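Local structure of predicted protein (Acinetobacter sp. RUH2624, 4MEA) at residues Y129-D134 and K153-D158; W181-F186 and G241-H246; K35-K40 and H50-G55; Q195-P200 and S231-L236. The protein hydrolyses epoxides as a secreted Cif-type enzyme with an alpha/beta hydrolase fold, and probably serves as a bacterial virulence factor. One frame throughout, in Å; residues are numbered along the deposited sequence.

Contact 1: Y129-D134 and K153-D158; sequences YYVSHD and KAVFMD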
loop_
_atom_site.group_PDB
_atom_site.type_symbol
_atom_site.label_atom_id
_atom_site.label_comp_id
_atom_site.label_asym_id
_atom_site.label_seq_id
_atom_site.Cartn_x
_atom_site.Cartn_y
_atom_site.Cartn_z
ATOM N N TYR A 129 -33.774 -9.784 5.216
ATOM C CA TYR A 129 -33.018 -8.552 5.033
ATOM C C TYR A 129 -31.537 -8.922 5.094
ATOM O O TYR A 129 -31.163 -9.852 5.811
ATOM C CB TYR A 129 -33.361 -7.544 6.125
ATOM C CG TYR A 129 -34.817 -7.124 6.148
ATOM C CD1 TYR A 129 -35.466 -6.727 4.990
ATOM C CD2 TYR A 129 -35.539 -7.121 7.334
ATOM C CE1 TYR A 129 -36.794 -6.339 5.012
ATOM C CE2 TYR A 129 -36.866 -6.735 7.366
ATOM C CZ TYR A 129 -37.490 -6.343 6.202
ATOM O OH TYR A 129 -38.813 -5.958 6.228
ATOM N N TYR A 130 -30.709 -8.195 4.348
ATOM C CA TYR A 130 -29.294 -8.518 4.197
ATOM C C TYR A 130 -28.445 -7.285 4.526
ATOM O O TYR A 130 -28.648 -6.205 3.964
ATOM C CB TYR A 130 -29.024 -8.982 2.761
ATOM C CG TYR A 130 -27.706 -9.691 2.533
ATOM C CD1 TYR A 130 -27.624 -11.080 2.607
ATOM C CD2 TYR A 130 -26.551 -8.982 2.201
ATOM C CE1 TYR A 130 -26.426 -11.747 2.375
ATOM C CE2 TYR A 130 -25.336 -9.647 1.971
ATOM C CZ TYR A 130 -25.287 -11.032 2.055
ATOM O OH TYR A 130 -24.099 -11.715 1.824
ATOM N N VAL A 131 -27.513 -7.452 5.460
ATOM C CA VAL A 131 -26.721 -6.342 5.980
ATOM C C VAL A 131 -25.250 -6.740 5.890
ATOM O O VAL A 131 -24.851 -7.788 6.411
ATOM C CB VAL A 131 -27.119 -5.999 7.448
ATOM C CG1 VAL A 131 -26.237 -4.887 8.019
ATOM C CG2 VAL A 131 -28.595 -5.603 7.528
ATOM N N SER A 132 -24.453 -5.915 5.215
ATOM C CA SER A 132 -23.065 -6.265 4.911
ATOM C C SER A 132 -22.103 -5.130 5.284
ATOM O O SER A 132 -22.485 -3.963 5.239
ATOM C CB SER A 132 -22.961 -6.596 3.418
ATOM O OG SER A 132 -21.623 -6.739 3.005
ATOM N N HIS A 133 -20.864 -5.474 5.654
ATOM C CA HIS A 133 -19.851 -4.478 6.026
ATOM C C HIS A 133 -18.470 -4.847 5.483
ATOM O O HIS A 133 -18.099 -6.018 5.485
ATOM C CB HIS A 133 -19.783 -4.327 7.555
ATOM C CG HIS A 133 -18.788 -3.305 8.030
ATOM N ND1 HIS A 133 -17.644 -3.645 8.720
ATOM C CD2 HIS A 133 -18.785 -1.952 7.945
ATOM C CE1 HIS A 133 -16.973 -2.549 9.028
ATOM N NE2 HIS A 133 -17.642 -1.508 8.568
ATOM N N ASP A 134 -17.708 -3.845 5.034
ATOM C CA ASP A 134 -16.325 -4.072 4.604
ATOM C C ASP A 134 -16.282 -5.175 3.534
ATOM O O ASP A 134 -17.044 -5.117 2.568
ATOM C CB ASP A 134 -15.446 -4.418 5.812
ATOM C CG ASP A 134 -13.958 -4.279 5.525
ATOM O OD1 ASP A 134 -13.382 -3.225 5.875
ATOM O OD2 ASP A 134 -13.352 -5.222 4.967
ATOM N N LYS A 153 -34.655 -6.281 1.203
ATOM C CA LYS A 153 -33.919 -5.027 1.330
ATOM C C LYS A 153 -32.467 -5.346 1.668
ATOM O O LYS A 153 -32.186 -6.353 2.329
ATOM C CB LYS A 153 -34.498 -4.159 2.443
ATOM C CG LYS A 153 -35.962 -3.805 2.277
ATOM C CD LYS A 153 -36.458 -2.972 3.446
ATOM C CE LYS A 153 -37.910 -2.561 3.246
ATOM N NZ LYS A 153 -38.378 -1.657 4.327
ATOM N N ALA A 154 -31.555 -4.479 1.240
ATOM C CA ALA A 154 -30.122 -4.715 1.423
ATOM C C ALA A 154 -29.396 -3.462 1.893
ATOM O O ALA A 154 -29.669 -2.363 1.412
ATOM C CB ALA A 154 -29.497 -5.220 0.129
ATOM N N VAL A 155 -28.463 -3.647 2.826
ATOM C CA VAL A 155 -27.645 -2.555 3.338
ATOM C C VAL A 155 -26.177 -2.917 3.150
ATOM O O VAL A 155 -25.759 -4.012 3.528
ATOM C CB VAL A 155 -27.885 -2.337 4.849
ATOM C CG1 VAL A 155 -27.056 -1.151 5.351
ATOM C CG2 VAL A 155 -29.365 -2.151 5.140
ATOM N N PHE A 156 -25.409 -2.001 2.560
ATOM C CA PHE A 156 -23.957 -2.136 2.464
ATOM C C PHE A 156 -23.326 -1.052 3.332
ATOM O O PHE A 156 -23.793 0.094 3.344
ATOM C CB PHE A 156 -23.496 -1.994 1.007
ATOM C CG PHE A 156 -24.067 -3.045 0.085
ATOM C CD1 PHE A 156 -23.394 -4.240 -0.130
ATOM C CD2 PHE A 156 -25.279 -2.837 -0.561
ATOM C CE1 PHE A 156 -23.915 -5.208 -0.983
ATOM C CE2 PHE A 156 -25.809 -3.803 -1.404
ATOM C CZ PHE A 156 -25.121 -4.988 -1.615
ATOM N N MET A 157 -22.277 -1.407 4.070
ATOM C CA MET A 157 -21.741 -0.497 5.083
ATOM C C MET A 157 -20.285 -0.075 4.854
ATOM O O MET A 157 -19.387 -0.907 4.719
ATOM C CB MET A 157 -21.953 -1.057 6.493
ATOM C CG MET A 157 -23.427 -1.135 6.898
ATOM S SD MET A 157 -23.768 -1.954 8.467
ATOM C CE MET A 157 -22.943 -0.858 9.634
ATOM N N ASP A 158 -20.096 1.241 4.803
ATOM C CA ASP A 158 -18.794 1.922 4.679
ATOM C C ASP A 158 -17.951 1.608 3.439
ATOM O O ASP A 158 -17.684 2.507 2.648
ATOM C CB ASP A 158 -17.943 1.812 5.965
ATOM C CG ASP A 158 -17.088 3.060 6.199
ATOM O OD1 ASP A 158 -17.609 4.177 6.002
ATOM O OD2 ASP A 158 -15.893 2.938 6.542
#
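The Y129 ring runs beside the extended chain of K153, CE1 lying 3.7 Å from K153 CD; the lysine amino group ends on the backbone carbonyls of F322 and L323. Next comes the parallel ladder: Y130 N donates to K153 O and Y130 O accepts from V155 N at 2.8 Å, while the Y130 ring goes to the face covered by helix 136-146, its hydroxyl bonded to S140. V131 turns to the other face, where its CG1 meets M157 SD at 3.9 Å. S132 N binds V155 O at 2.9 Å, but the return bond from M157 N to S132 O is bent and weak. With CG anti to the backbone N (chi1 -179°), H133 brings CD2 to 3.6 Å from M157 CB, at the ring edge, in plane. D134, at phi 55° and psi -130°, leaves the strand sharply, as at a nucleophile elbow. Its OD1 and D158 OD2 bind opposite nitrogens of H305, consistent with the acid-histidine-acid catalytic triad of alpha/beta hydrolase-fold epoxide hydrolases.

Contact 2: W181-F186 and G241-H246; sequences WHFGYF and GYYRSH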
loop_
_atom_site.group_PDB
_atom_site.type_symbol
_atom_site.label_atom_id
_atom_site.label_comp_id
_atom_site.label_asym_id
_atom_site.label_seq_id
_atom_site.Cartn_x
_atom_site.Cartn_y
_atom_site.Cartn_z
ATOM N N TRP A 181 -4.270 2.088 -1.086
ATOM C CA TRP A 181 -2.982 1.440 -0.791
ATOM C C TRP A 181 -3.125 0.000 -0.300
ATOM O O TRP A 181 -2.379 -0.887 -0.733
ATOM C CB TRP A 181 -2.076 2.277 0.142
ATOM C CG TRP A 181 -2.281 2.079 1.638
ATOM C CD1 TRP A 181 -2.994 2.891 2.485
ATOM C CD2 TRP A 181 -1.748 1.018 2.457
ATOM N NE1 TRP A 181 -2.959 2.388 3.770
ATOM C CE2 TRP A 181 -2.197 1.246 3.782
ATOM C CE3 TRP A 181 -0.944 -0.103 2.199
ATOM C CZ2 TRP A 181 -1.875 0.393 4.838
ATOM C CZ3 TRP A 181 -0.623 -0.948 3.254
ATOM C CH2 TRP A 181 -1.088 -0.694 4.559
ATOM N N HIS A 182 -4.098 -0.261 0.566
ATOM C CA HIS A 182 -4.192 -1.615 1.092
ATOM C C HIS A 182 -4.659 -2.629 0.035
ATOM O O HIS A 182 -4.329 -3.806 0.131
ATOM C CB HIS A 182 -5.031 -1.681 2.373
ATOM C CG HIS A 182 -6.508 -1.658 2.137
ATOM N ND1 HIS A 182 -7.186 -0.514 1.778
ATOM C CD2 HIS A 182 -7.437 -2.639 2.212
ATOM C CE1 HIS A 182 -8.470 -0.792 1.638
ATOM N NE2 HIS A 182 -8.649 -2.075 1.900
ATOM N N PHE A 183 -5.398 -2.184 -0.978
ATOM C CA PHE A 183 -5.811 -3.109 -2.028
ATOM C C PHE A 183 -4.578 -3.645 -2.761
ATOM O O PHE A 183 -4.571 -4.789 -3.232
ATOM C CB PHE A 183 -6.795 -2.465 -3.018
ATOM C CG PHE A 183 -8.131 -2.097 -2.415
ATOM C CD1 PHE A 183 -9.080 -3.071 -2.140
ATOM C CD2 PHE A 183 -8.453 -0.771 -2.160
ATOM C CE1 PHE A 183 -10.319 -2.736 -1.598
ATOM C CE2 PHE A 183 -9.690 -0.433 -1.624
ATOM C CZ PHE A 183 -10.626 -1.424 -1.345
ATOM N N GLY A 184 -3.534 -2.821 -2.842
ATOM C CA GLY A 184 -2.279 -3.242 -3.445
ATOM C C GLY A 184 -1.426 -4.090 -2.518
ATOM O O GLY A 184 -0.965 -5.173 -2.891
ATOM N N TYR A 185 -1.191 -3.595 -1.307
ATOM C CA TYR A 185 -0.367 -4.325 -0.341
ATOM C C TYR A 185 -0.927 -5.727 -0.079
ATOM O O TYR A 185 -0.177 -6.708 -0.060
ATOM C CB TYR A 185 -0.248 -3.531 0.968
ATOM C CG TYR A 185 0.504 -4.237 2.094
ATOM C CD1 TYR A 185 1.808 -4.708 1.913
ATOM C CD2 TYR A 185 -0.075 -4.390 3.339
ATOM C CE1 TYR A 185 2.501 -5.327 2.955
ATOM C CE2 TYR A 185 0.608 -5.010 4.388
ATOM C CZ TYR A 185 1.887 -5.480 4.187
ATOM O OH TYR A 185 2.564 -6.083 5.226
ATOM N N PHE A 186 -2.248 -5.825 0.082
ATOM C CA PHE A 186 -2.888 -7.103 0.411
ATOM C C PHE A 186 -2.896 -8.102 -0.759
ATOM O O PHE A 186 -3.163 -9.281 -0.565
ATOM C CB PHE A 186 -4.318 -6.896 0.936
ATOM C CG PHE A 186 -4.397 -6.241 2.300
ATOM C CD1 PHE A 186 -3.264 -6.079 3.085
ATOM C CD2 PHE A 186 -5.621 -5.806 2.806
ATOM C CE1 PHE A 186 -3.351 -5.488 4.352
ATOM C CE2 PHE A 186 -5.712 -5.198 4.071
ATOM C CZ PHE A 186 -4.575 -5.051 4.837
ATOM N N GLY A 241 -6.845 -13.447 0.182
ATOM C CA GLY A 241 -7.444 -14.004 -1.024
ATOM C C GLY A 241 -8.541 -13.103 -1.593
ATOM O O GLY A 241 -8.676 -12.980 -2.813
ATOM N N TYR A 242 -9.333 -12.474 -0.719
ATOM C CA TYR A 242 -10.377 -11.550 -1.180
ATOM C C TYR A 242 -9.747 -10.431 -1.980
ATOM O O TYR A 242 -10.306 -9.978 -2.980
ATOM C CB TYR A 242 -11.197 -10.985 -0.006
ATOM C CG TYR A 242 -12.099 -12.025 0.623
ATOM C CD1 TYR A 242 -13.407 -12.194 0.179
ATOM C CD2 TYR A 242 -11.628 -12.861 1.630
ATOM C CE1 TYR A 242 -14.237 -13.157 0.741
ATOM C CE2 TYR A 242 -12.446 -13.838 2.188
ATOM C CZ TYR A 242 -13.749 -13.979 1.737
ATOM O OH TYR A 242 -14.568 -14.945 2.283
ATOM N N TYR A 243 -8.556 -10.009 -1.549
ATOM C CA TYR A 243 -7.871 -8.904 -2.200
ATOM C C TYR A 243 -7.222 -9.322 -3.518
ATOM O O TYR A 243 -7.304 -8.589 -4.510
ATOM C CB TYR A 243 -6.890 -8.211 -1.234
ATOM C CG TYR A 243 -7.632 -7.510 -0.117
ATOM C CD1 TYR A 243 -8.066 -6.195 -0.263
ATOM C CD2 TYR A 243 -7.957 -8.184 1.062
ATOM C CE1 TYR A 243 -8.784 -5.555 0.749
ATOM C CE2 TYR A 243 -8.677 -7.551 2.082
ATOM C CZ TYR A 243 -9.083 -6.239 1.918
ATOM O OH TYR A 243 -9.795 -5.604 2.917
ATOM N N ARG A 244 -6.603 -10.502 -3.543
ATOM C CA ARG A 244 -6.080 -11.066 -4.799
ATOM C C ARG A 244 -7.203 -11.242 -5.814
ATOM O O ARG A 244 -7.002 -11.100 -7.028
ATOM C CB ARG A 244 -5.420 -12.433 -4.562
ATOM C CG ARG A 244 -4.197 -12.397 -3.689
ATOM C CD ARG A 244 -3.506 -13.771 -3.622
ATOM N NE ARG A 244 -4.232 -14.779 -2.846
ATOM C CZ ARG A 244 -4.181 -14.901 -1.519
ATOM N NH1 ARG A 244 -3.471 -14.046 -0.791
ATOM N NH2 ARG A 244 -4.857 -15.873 -0.914
ATOM N N SER A 245 -8.391 -11.561 -5.312
ATOM C CA SER A 245 -9.528 -11.855 -6.171
ATOM C C SER A 245 -10.336 -10.625 -6.577
ATOM O O SER A 245 -11.352 -10.759 -7.253
ATOM C CB SER A 245 -10.464 -12.855 -5.487
ATOM O OG SER A 245 -9.914 -14.159 -5.473
ATOM N N HIS A 246 -9.911 -9.436 -6.160
ATOM C CA HIS A 246 -10.707 -8.231 -6.430
ATOM C C HIS A 246 -10.869 -7.916 -7.931
ATOM O O HIS A 246 -11.920 -7.426 -8.356
ATOM C CB HIS A 246 -10.166 -7.013 -5.664
ATOM C CG HIS A 246 -10.838 -6.776 -4.339
ATOM N ND1 HIS A 246 -10.186 -6.204 -3.267
ATOM C CD2 HIS A 246 -12.107 -7.006 -3.925
ATOM C CE1 HIS A 246 -11.018 -6.109 -2.243
ATOM N NE2 HIS A 246 -12.194 -6.585 -2.616
HETATM O O HOH W 1 -7.360 -5.913 -3.858
HETATM O O HOH W 2 -2.066 -11.656 -1.385
#
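One face of the Y243 ring takes the edge of F186 in a T-shaped pair: F186 CD2 stands 3.5 Å above the centre, and the planes meet at 75°. At the rim of Y243, near its plane, comes F183 CD1, 3.8 Å from Y243 CD1. F183 has H246 CE1 at its edge, 3.5 Å from F183 CE1, and H182 CE1 over one face. H182 swings its imidazole to this side by placing CG between its backbone N and carbonyl carbon (chi1 79°), and its CD2 reaches Y243 CE1 at 3.5 Å. This aromatic cluster ties helix 181-185 to the end of helix 233-244 within the helical cap. The Y243 hydroxyl lies in the H182 ring plane, 3.8 Å from H182 NE2; the two probably correspond to the His/Tyr epoxide-opening pair of Cif enzymes. One water donates to F183 O and Y243 O and bonds H246 ND1, H246 NE2 being bonded to T138 OG1; another donates to F186 O and accepts from R244 NH1, whose guanidinium salt-bridges D104.

Contact 3: K35-K40 and H50-G55; sequences KGLSSK and HYVEGG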
loop_
_atom_site.group_PDB
_atom_site.type_symbol
_atom_site.label_atom_id
_atom_site.label_comp_id
_atom_site.label_asym_id
_atom_site.label_seq_id
_atom_site.Cartn_x
_atom_site.Cartn_y
_atom_site.Cartn_z
ATOM N N LYS A 35 -26.206 -14.768 25.842
ATOM C CA LYS A 35 -27.386 -15.605 26.051
ATOM C C LYS A 35 -28.443 -15.255 25.008
ATOM O O LYS A 35 -28.722 -14.075 24.764
ATOM C CB LYS A 35 -27.964 -15.403 27.456
ATOM C CG LYS A 35 -29.154 -16.308 27.757
ATOM C CD LYS A 35 -29.955 -15.815 28.950
ATOM C CE LYS A 35 -30.712 -14.537 28.617
ATOM N NZ LYS A 35 -31.579 -14.097 29.747
ATOM N N GLY A 36 -29.017 -16.281 24.388
ATOM C CA GLY A 36 -29.972 -16.084 23.311
ATOM C C GLY A 36 -29.379 -16.474 21.969
ATOM O O GLY A 36 -30.100 -16.765 21.020
ATOM N N LEU A 37 -28.052 -16.498 21.901
ATOM C CA LEU A 37 -27.353 -16.772 20.651
ATOM C C LEU A 37 -26.740 -18.167 20.667
ATOM O O LEU A 37 -26.282 -18.648 21.705
ATOM C CB LEU A 37 -26.269 -15.712 20.403
ATOM C CG LEU A 37 -26.801 -14.278 20.333
ATOM C CD1 LEU A 37 -25.684 -13.247 20.088
ATOM C CD2 LEU A 37 -27.870 -14.178 19.260
ATOM N N SER A 38 -26.740 -18.821 19.515
ATOM C CA SER A 38 -26.126 -20.132 19.411
ATOM C C SER A 38 -25.086 -20.140 18.303
ATOM O O SER A 38 -25.324 -19.603 17.222
ATOM C CB SER A 38 -27.191 -21.196 19.134
ATOM O OG SER A 38 -28.258 -21.070 20.058
ATOM N N SER A 39 -23.942 -20.755 18.590
ATOM C CA SER A 39 -22.867 -20.933 17.624
ATOM C C SER A 39 -23.030 -22.268 16.906
ATOM O O SER A 39 -23.173 -23.308 17.542
ATOM C CB SER A 39 -21.514 -20.880 18.333
ATOM O OG SER A 39 -20.461 -21.216 17.451
ATOM N N LYS A 40 -23.017 -22.236 15.578
ATOM C CA LYS A 40 -23.231 -23.441 14.788
ATOM C C LYS A 40 -22.345 -23.438 13.559
ATOM O O LYS A 40 -21.752 -22.421 13.222
ATOM C CB LYS A 40 -24.689 -23.524 14.335
ATOM C CG LYS A 40 -25.692 -23.584 15.461
ATOM C CD LYS A 40 -27.084 -23.770 14.911
ATOM C CE LYS A 40 -28.121 -23.691 16.010
ATOM N NZ LYS A 40 -29.479 -24.035 15.497
ATOM N N HIS A 50 -18.919 -21.075 9.814
ATOM C CA HIS A 50 -19.385 -20.830 11.174
ATOM C C HIS A 50 -20.399 -19.689 11.153
ATOM O O HIS A 50 -20.242 -18.711 10.418
ATOM C CB HIS A 50 -18.213 -20.490 12.101
ATOM C CG HIS A 50 -18.630 -20.011 13.460
ATOM N ND1 HIS A 50 -18.411 -18.720 13.894
ATOM C CD2 HIS A 50 -19.247 -20.652 14.483
ATOM C CE1 HIS A 50 -18.874 -18.587 15.125
ATOM N NE2 HIS A 50 -19.389 -19.744 15.504
ATOM N N TYR A 51 -21.451 -19.815 11.947
ATOM C CA TYR A 51 -22.377 -18.709 12.101
ATOM C C TYR A 51 -22.945 -18.701 13.504
ATOM O O TYR A 51 -22.808 -19.675 14.249
ATOM C CB TYR A 51 -23.494 -18.775 11.057
ATOM C CG TYR A 51 -24.441 -19.961 11.186
ATOM C CD1 TYR A 51 -25.689 -19.817 11.792
ATOM C CD2 TYR A 51 -24.099 -21.211 10.684
ATOM C CE1 TYR A 51 -26.571 -20.895 11.906
ATOM C CE2 TYR A 51 -24.970 -22.302 10.799
ATOM C CZ TYR A 51 -26.205 -22.128 11.403
ATOM O OH TYR A 51 -27.072 -23.188 11.519
ATOM N N VAL A 52 -23.580 -17.592 13.847
ATOM C CA VAL A 52 -24.236 -17.412 15.125
ATOM C C VAL A 52 -25.638 -16.911 14.825
ATOM O O VAL A 52 -25.822 -16.043 13.971
ATOM C CB VAL A 52 -23.471 -16.377 15.988
ATOM C CG1 VAL A 52 -24.237 -16.048 17.261
ATOM C CG2 VAL A 52 -22.073 -16.897 16.302
ATOM N N GLU A 53 -26.633 -17.468 15.507
ATOM C CA GLU A 53 -28.008 -17.055 15.271
ATOM C C GLU A 53 -28.779 -16.879 16.571
ATOM O O GLU A 53 -28.402 -17.405 17.617
ATOM C CB GLU A 53 -28.729 -18.057 14.362
ATOM C CG GLU A 53 -29.014 -19.385 15.030
ATOM C CD GLU A 53 -29.635 -20.404 14.088
ATOM O OE1 GLU A 53 -29.624 -21.601 14.437
ATOM O OE2 GLU A 53 -30.130 -20.016 13.007
ATOM N N GLY A 54 -29.864 -16.120 16.494
ATOM C CA GLY A 54 -30.700 -15.876 17.648
ATOM C C GLY A 54 -32.092 -15.560 17.159
ATOM O O GLY A 54 -32.293 -15.319 15.967
ATOM N N GLY A 55 -33.054 -15.570 18.074
ATOM C CA GLY A 55 -34.439 -15.337 17.718
ATOM C C GLY A 55 -35.077 -16.500 16.978
ATOM O O GLY A 55 -34.511 -17.588 16.883
HETATM O O HOH W 3 -32.779 -16.396 20.693
HETATM O O HOH W 4 -30.016 -19.286 19.908
#
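Backbone bonds join S38 to E53 and K40 to Y51 in two antiparallel hydrogen-bonded pairs, with S39 and V52 forming the non-hydrogen-bonded pair between them. The K40 pair is the straighter, with N-H...O angles of 172° and 173°. The charged contact is a salt bridge from K40 NZ to E53 OE1 at 2.7 Å, made by two extended chains crossing; E53 OE2 pairs with K86, so the carboxylate lies between two lysines. These strands are the arms of the beta hairpin 37-44/47-54 at one border of the main sheet. Another polar side-chain bond links S39 OG and H50 NE2 at 2.7 Å, at the ring edge, near its plane, while H50 ND1 is held by D91. K40 CB makes a CH-pi contact over one face of Y51, 4.0 Å from the ring centroid. Among apolar contacts, L37 CB meets V52 CG1 at 3.8 Å, and L37 CD2 settles against G54 CA at 3.7 Å. Water links G36 O to G55 N where the strands part.

Contact 4: Q195-P200 and S231-L236; sequences QIANDP and STRDKL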
loop_
_atom_site.group_PDB
_atom_site.type_symbol
_atom_site.label_atom_id
_atom_site.label_comp_id
_atom_site.label_asym_id
_atom_site.label_seq_id
_atom_site.Cartn_x
_atom_site.Cartn_y
_atom_site.Cartn_z
ATOM N N GLN A 195 4.423 -10.916 6.522
ATOM C CA GLN A 195 4.848 -9.831 7.402
ATOM C C GLN A 195 3.907 -9.684 8.593
ATOM O O GLN A 195 4.348 -9.507 9.732
ATOM C CB GLN A 195 4.943 -8.511 6.641
ATOM C CG GLN A 195 6.121 -8.455 5.671
ATOM C CD GLN A 195 6.312 -7.082 5.077
ATOM O OE1 GLN A 195 5.350 -6.395 4.750
ATOM N NE2 GLN A 195 7.559 -6.670 4.946
ATOM N N ILE A 196 2.608 -9.745 8.321
ATOM C CA ILE A 196 1.614 -9.570 9.372
ATOM C C ILE A 196 1.610 -10.761 10.335
ATOM O O ILE A 196 1.470 -10.577 11.547
ATOM C CB ILE A 196 0.217 -9.263 8.790
ATOM C CG1 ILE A 196 0.246 -7.886 8.104
ATOM C CG2 ILE A 196 -0.833 -9.268 9.893
ATOM C CD1 ILE A 196 -0.995 -7.550 7.268
ATOM N N ALA A 197 1.795 -11.976 9.814
ATOM C CA ALA A 197 1.851 -13.150 10.689
ATOM C C ALA A 197 2.974 -13.031 11.714
ATOM O O ALA A 197 2.881 -13.585 12.814
ATOM C CB ALA A 197 2.005 -14.458 9.873
ATOM N N ASN A 198 4.041 -12.319 11.361
ATOM C CA ASN A 198 5.148 -12.143 12.302
ATOM C C ASN A 198 4.762 -11.333 13.538
ATOM O O ASN A 198 5.288 -11.558 14.632
ATOM C CB ASN A 198 6.380 -11.527 11.623
ATOM C CG ASN A 198 7.501 -11.236 12.616
ATOM O OD1 ASN A 198 7.638 -10.112 13.114
ATOM N ND2 ASN A 198 8.299 -12.257 12.919
ATOM N N ASP A 199 3.853 -10.379 13.366
ATOM C CA ASP A 199 3.393 -9.569 14.496
ATOM C C ASP A 199 2.015 -8.998 14.183
ATOM O O ASP A 199 1.897 -7.840 13.794
ATOM C CB ASP A 199 4.386 -8.438 14.785
ATOM C CG ASP A 199 4.165 -7.790 16.145
ATOM O OD1 ASP A 199 3.070 -7.951 16.722
ATOM O OD2 ASP A 199 5.091 -7.103 16.630
ATOM N N PRO A 200 0.965 -9.826 14.325
ATOM C CA PRO A 200 -0.392 -9.376 13.981
ATOM C C PRO A 200 -0.863 -8.240 14.885
ATOM O O PRO A 200 -1.551 -7.341 14.416
ATOM C CB PRO A 200 -1.254 -10.627 14.210
ATOM C CG PRO A 200 -0.288 -11.785 14.125
ATOM C CD PRO A 200 1.008 -11.254 14.689
ATOM N N SER A 231 -4.610 -14.076 13.499
ATOM C CA SER A 231 -3.275 -14.171 14.073
ATOM C C SER A 231 -2.432 -15.306 13.500
ATOM O O SER A 231 -1.313 -15.525 13.961
ATOM C CB SER A 231 -3.356 -14.289 15.596
ATOM O OG SER A 231 -4.057 -15.470 15.985
ATOM N N THR A 232 -2.959 -16.023 12.509
ATOM C CA THR A 232 -2.220 -17.116 11.880
ATOM C C THR A 232 -2.142 -16.952 10.363
ATOM O O THR A 232 -3.001 -16.301 9.761
ATOM C CB THR A 232 -2.848 -18.489 12.227
ATOM O OG1 THR A 232 -4.248 -18.454 11.941
ATOM C CG2 THR A 232 -2.672 -18.799 13.713
ATOM N N ARG A 233 -1.111 -17.540 9.749
ATOM C CA ARG A 233 -0.943 -17.460 8.295
ATOM C C ARG A 233 -2.174 -17.945 7.530
ATOM O O ARG A 233 -2.536 -17.375 6.493
ATOM C CB ARG A 233 0.277 -18.265 7.818
ATOM C CG ARG A 233 1.605 -17.932 8.478
ATOM C CD ARG A 233 2.581 -17.212 7.555
ATOM N NE ARG A 233 2.590 -17.657 6.155
ATOM C CZ ARG A 233 3.589 -18.316 5.565
ATOM N NH1 ARG A 233 4.673 -18.655 6.245
ATOM N NH2 ARG A 233 3.507 -18.639 4.281
ATOM N N ASP A 234 -2.807 -19.015 8.008
ATOM C CA ASP A 234 -3.943 -19.559 7.259
ATOM C C ASP A 234 -5.100 -18.564 7.215
ATOM O O ASP A 234 -5.741 -18.404 6.180
ATOM C CB ASP A 234 -4.404 -20.918 7.801
ATOM C CG ASP A 234 -5.043 -20.814 9.175
ATOM O OD1 ASP A 234 -4.444 -20.163 10.057
ATOM O OD2 ASP A 234 -6.146 -21.380 9.375
ATOM N N LYS A 235 -5.358 -17.889 8.330
ATOM C CA LYS A 235 -6.430 -16.897 8.369
ATOM C C LYS A 235 -6.070 -15.655 7.538
ATOM O O LYS A 235 -6.912 -15.092 6.845
ATOM C CB LYS A 235 -6.761 -16.524 9.815
ATOM C CG LYS A 235 -7.419 -17.663 10.604
ATOM C CD LYS A 235 -8.837 -17.940 10.075
ATOM C CE LYS A 235 -9.307 -19.363 10.427
ATOM N NZ LYS A 235 -10.675 -19.640 9.889
ATOM N N LEU A 236 -4.815 -15.231 7.609
ATOM C CA LEU A 236 -4.354 -14.100 6.808
ATOM C C LEU A 236 -4.352 -14.445 5.329
ATOM O O LEU A 236 -4.751 -13.631 4.499
ATOM C CB LEU A 236 -2.960 -13.658 7.253
ATOM C CG LEU A 236 -2.944 -13.023 8.643
ATOM C CD1 LEU A 236 -1.522 -12.907 9.158
ATOM C CD2 LEU A 236 -3.640 -11.647 8.617
HETATM O O HOH W 5 1.396 -15.298 13.965
#
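A single water donates to both A197 O and S231 O, at 2.5 and 2.7 Å, and so bridges the last turn of one helix to the residues leading into the other. Apart from this water, the two segments meet through apolar atoms. A197 CB points across and touches R233 CD at 3.6 Å, with L236 CD1 also against it. That leucine methyl approaches the backbone too, 3.5 Å from A197 N, and reaches I196 CG2 at 3.8 Å, the two branched chains crossing at a slant. The P200 ring presses its CG against S231 CA at 3.8 Å. R233 turns at chi2 (-109°) to bring CD to A197 CB, and a bend at chi3 directs NE to a salt bridge with E193 on the partner's own helix. T232, at the N-cap position and turned from the contact, gives its hydroxyl hydrogen to D234 OD1 at 2.6 Å instead of capping. S231 OG bonds E228 O. The start of helix 233-244 packs against the end of helix 191-198; F204 of helix 200-211 covers I196 and L236, helix 13-25 reaches S231 through F20, and I196 meets Q195 of the second subunit.

Contact 3 comes first in the chain, then contact 1; contact 2 follows and encloses contact 4. Contacts 1 and 3 belong to the same mixed sheet, their centres about 19 Å apart: contact 1 joins two inner parallel strands, contact 3 the hairpin at one border. Contacts 2 and 4 lie in the helical layer inserted between strands 151-157 and 267-272, share helix 233-244, and sit 15 Å apart between centres, joined by a probable hydrogen bond from Y185 OH to Q195 OE1. Both border the second subunit. Contact 1 meets contact 2 where D134 OD2 lies 4.1 Å from Y243 OH, so sheet and cap probably face each other across the active site.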